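Local coordinates for cell division protein FtsX (Streptococcus pneumoniae serotype 2, PDB 6HEE) that forms part of the FtsEX ABC transporter complex, which is involved in cell division and required for normal growth and cell morphology, at residues V13-K18 / Y86-V91. Sequence-based numbering, arbitrary orientation.
With SO4 (sulfate ion), chain D.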
loop_
_atom_site.group_PDB
_atom_site.type_symbol
_atom_site.label_atom_id
_atom_site.label_comp_id
_atom_site.label_asym_id
_atom_site.label_seq_id
_atom_site.Cartn_x
_atom_site.Cartn_y
_atom_site.Cartn_z
ATOM N N VAL A 13 -7.193 13.471 -9.183
ATOM C CA VAL A 13 -6.898 12.812 -7.913
ATOM C C VAL A 13 -5.548 13.293 -7.396
ATOM O O VAL A 13 -4.530 13.224 -8.100
ATOM C CB VAL A 13 -6.931 11.283 -8.048
ATOM C CG1 VAL A 13 -6.936 10.641 -6.658
ATOM C CG2 VAL A 13 -8.184 10.858 -8.828
ATOM N N VAL A 14 -5.540 13.764 -6.159
ATOM C CA VAL A 14 -4.350 14.307 -5.510
ATOM C C VAL A 14 -3.997 13.381 -4.350
ATOM O O VAL A 14 -4.720 13.327 -3.347
ATOM C CB VAL A 14 -4.587 15.749 -5.040
ATOM C CG1 VAL A 14 -3.384 16.269 -4.283
ATOM C CG2 VAL A 14 -4.905 16.653 -6.255
ATOM N N TYR A 15 -2.893 12.642 -4.488
ATOM C CA TYR A 15 -2.477 11.658 -3.494
ATOM C C TYR A 15 -1.596 12.316 -2.433
ATOM O O TYR A 15 -0.633 13.008 -2.763
ATOM C CB TYR A 15 -1.733 10.512 -4.174
ATOM C CG TYR A 15 -2.579 9.814 -5.217
ATOM C CD1 TYR A 15 -3.499 8.848 -4.846
ATOM C CD2 TYR A 15 -2.479 10.151 -6.561
ATOM C CE1 TYR A 15 -4.299 8.214 -5.802
ATOM C CE2 TYR A 15 -3.264 9.536 -7.516
ATOM C CZ TYR A 15 -4.176 8.575 -7.138
ATOM O OH TYR A 15 -4.948 7.949 -8.086
ATOM N N ILE A 16 -1.924 12.088 -1.168
ATOM C CA ILE A 16 -1.283 12.782 -0.061
ATOM C C ILE A 16 -0.079 11.979 0.424
ATOM O O ILE A 16 -0.162 10.755 0.603
ATOM C CB ILE A 16 -2.286 13.019 1.073
ATOM C CG1 ILE A 16 -3.497 13.778 0.533
ATOM C CG2 ILE A 16 -1.655 13.799 2.234
ATOM C CD1 ILE A 16 -4.559 13.951 1.571
ATOM N N ARG A 17 1.043 12.666 0.635
ATOM C CA ARG A 17 2.222 12.035 1.235
ATOM C C ARG A 17 1.832 11.274 2.489
ATOM O O ARG A 17 1.026 11.742 3.293
ATOM C CB ARG A 17 3.281 13.089 1.570
ATOM C CG ARG A 17 4.023 13.593 0.344
ATOM C CD ARG A 17 5.182 14.512 0.726
ATOM N NE ARG A 17 6.187 13.786 1.491
ATOM C CZ ARG A 17 7.339 13.359 0.988
ATOM N NH1 ARG A 17 7.636 13.603 -0.283
ATOM N NH2 ARG A 17 8.193 12.690 1.760
ATOM N N LYS A 18 2.368 10.065 2.620
ATOM C CA LYS A 18 2.034 9.221 3.760
ATOM C C LYS A 18 2.407 9.847 5.104
ATOM O O LYS A 18 1.797 9.487 6.121
ATOM C CB LYS A 18 2.712 7.860 3.603
ATOM C CG LYS A 18 2.148 7.045 2.450
ATOM C CD LYS A 18 0.774 6.465 2.793
ATOM C CE LYS A 18 0.678 4.976 2.399
ATOM N NZ LYS A 18 -0.248 4.198 3.316
ATOM N N TYR A 86 -3.119 5.254 -0.586
ATOM C CA TYR A 86 -2.883 6.624 -0.125
ATOM C C TYR A 86 -4.175 7.351 0.151
ATOM O O TYR A 86 -5.144 7.096 -0.470
ATOM C CB TYR A 86 -2.246 7.425 -1.242
ATOM C CG TYR A 86 -0.800 7.139 -1.466
ATOM C CD1 TYR A 86 0.167 7.992 -1.023
ATOM C CD2 TYR A 86 -0.400 6.013 -2.128
ATOM C CE1 TYR A 86 1.500 7.731 -1.223
ATOM C CE2 TYR A 86 0.928 5.732 -2.340
ATOM C CZ TYR A 86 1.883 6.597 -1.886
ATOM O OH TYR A 86 3.193 6.329 -2.082
ATOM N N ASP A 87 -4.137 8.204 1.148
ATOM C CA ASP A 87 -5.197 9.190 1.363
ATOM C C ASP A 87 -5.143 10.129 0.160
ATOM O O ASP A 87 -4.068 10.442 -0.357
ATOM C CB ASP A 87 -5.078 10.037 2.631
ATOM C CG ASP A 87 -5.206 9.248 3.907
ATOM O OD1 ASP A 87 -5.858 8.174 3.966
ATOM O OD2 ASP A 87 -4.656 9.758 4.882
ATOM N N ALA A 88 -6.306 10.612 -0.275
ATOM C CA ALA A 88 -6.317 11.482 -1.445
ATOM C C ALA A 88 -7.413 12.521 -1.323
ATOM O O ALA A 88 -8.305 12.418 -0.481
ATOM C CB ALA A 88 -6.503 10.693 -2.745
ATOM N N TYR A 89 -7.310 13.542 -2.168
ATOM C CA TYR A 89 -8.398 14.463 -2.453
ATOM C C TYR A 89 -8.873 14.224 -3.889
ATOM O O TYR A 89 -8.065 14.218 -4.824
ATOM C CB TYR A 89 -7.968 15.914 -2.268
ATOM C CG TYR A 89 -7.764 16.312 -0.824
ATOM C CD1 TYR A 89 -8.836 16.402 0.039
ATOM C CD2 TYR A 89 -6.481 16.588 -0.318
ATOM C CE1 TYR A 89 -8.658 16.733 1.378
ATOM C CE2 TYR A 89 -6.302 16.924 0.998
ATOM C CZ TYR A 89 -7.394 16.991 1.843
ATOM O OH TYR A 89 -7.228 17.347 3.154
ATOM N N ILE A 90 -10.173 13.979 -4.052
ATOM C CA ILE A 90 -10.792 13.902 -5.374
ATOM C C ILE A 90 -11.165 15.334 -5.727
ATOM O O ILE A 90 -12.021 15.930 -5.069
ATOM C CB ILE A 90 -12.038 12.999 -5.393
ATOM C CG1 ILE A 90 -11.777 11.631 -4.761
ATOM C CG2 ILE A 90 -12.625 12.866 -6.846
ATOM C CD1 ILE A 90 -10.423 11.040 -5.128
ATOM N N VAL A 91 -10.501 15.906 -6.722
ATOM C CA VAL A 91 -10.725 17.296 -7.101
ATOM C C VAL A 91 -11.646 17.345 -8.319
ATOM O O VAL A 91 -11.468 16.581 -9.282
ATOM C CB VAL A 91 -9.394 18.012 -7.373
ATOM C CG1 VAL A 91 -9.636 19.459 -7.736
ATOM C CG2 VAL A 91 -8.506 17.944 -6.132
HETATM S S SO4 D . 10.109 12.749 -2.827
HETATM O O1 SO4 D . 10.868 13.856 -2.247
HETATM O O2 SO4 D . 10.358 11.544 -2.036
HETATM O O3 SO4 D . 8.680 13.064 -2.809
HETATM O O4 SO4 D . 10.548 12.528 -4.205
HETATM O O HOH W 1 -1.522 9.164 2.212
#
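Tyr86 turns a ring face to Lys18 and its edge to Ile16 O where the two central strands of the four-stranded sheet of the FtsX extracellular domain, 11-16 and 88-93, pair antiparallel. With CG beside the backbone N (chi1 -76°), the ring brings CD1 to 3.2 Å from Ile16 O, which lies near the ring plane. The bent aliphatic chain of Lys18 crosses the ring with CD over one face, and its CG comes to 3.8 Å from Tyr86 CE1; its ammonium lies too far from the ring for more than a weak cation-pi attraction and hydrogen-bonds to Leu85 O instead. Asp87 O takes the nearly straight bond from Ile16 N (2.8 Å, 168°), and a water bridges Ile16 O to Asp87 N. Ala88 faces Tyr15 as a non-hydrogen-bonded pair, its methyl approaching the phenol ring obliquely and also reaching Val13 CG1. Tyr89 and Val14 form the hydrogen-bonded pair, Val14 N to Tyr89 O and Tyr89 N to Val14 O, each 2.9 Å. On the sheet face carrying these two residues, Ile16 CD1 meets the Tyr89 ring at CE2 (3.5 Å). Two polar ends are held elsewhere, Tyr89 OH by Asp22 and Asp87 OD1 by Lys60 N. Helix 41-47 covers the Val14 face through Leu46, which touches Val14, Tyr89 and Val91, while Ile77 of the second subunit packs on Tyr15 and Tyr86. Ile90 returns to the face of Val13 and Tyr15. Its side chain lies alongside that of Val13, and the CG1 turn at chi2 -41° brings CD1 to 3.8 Å from Val13 CG1. Val91 packs under helix 41-47, its CG2 3.8 Å from Val14 CG2.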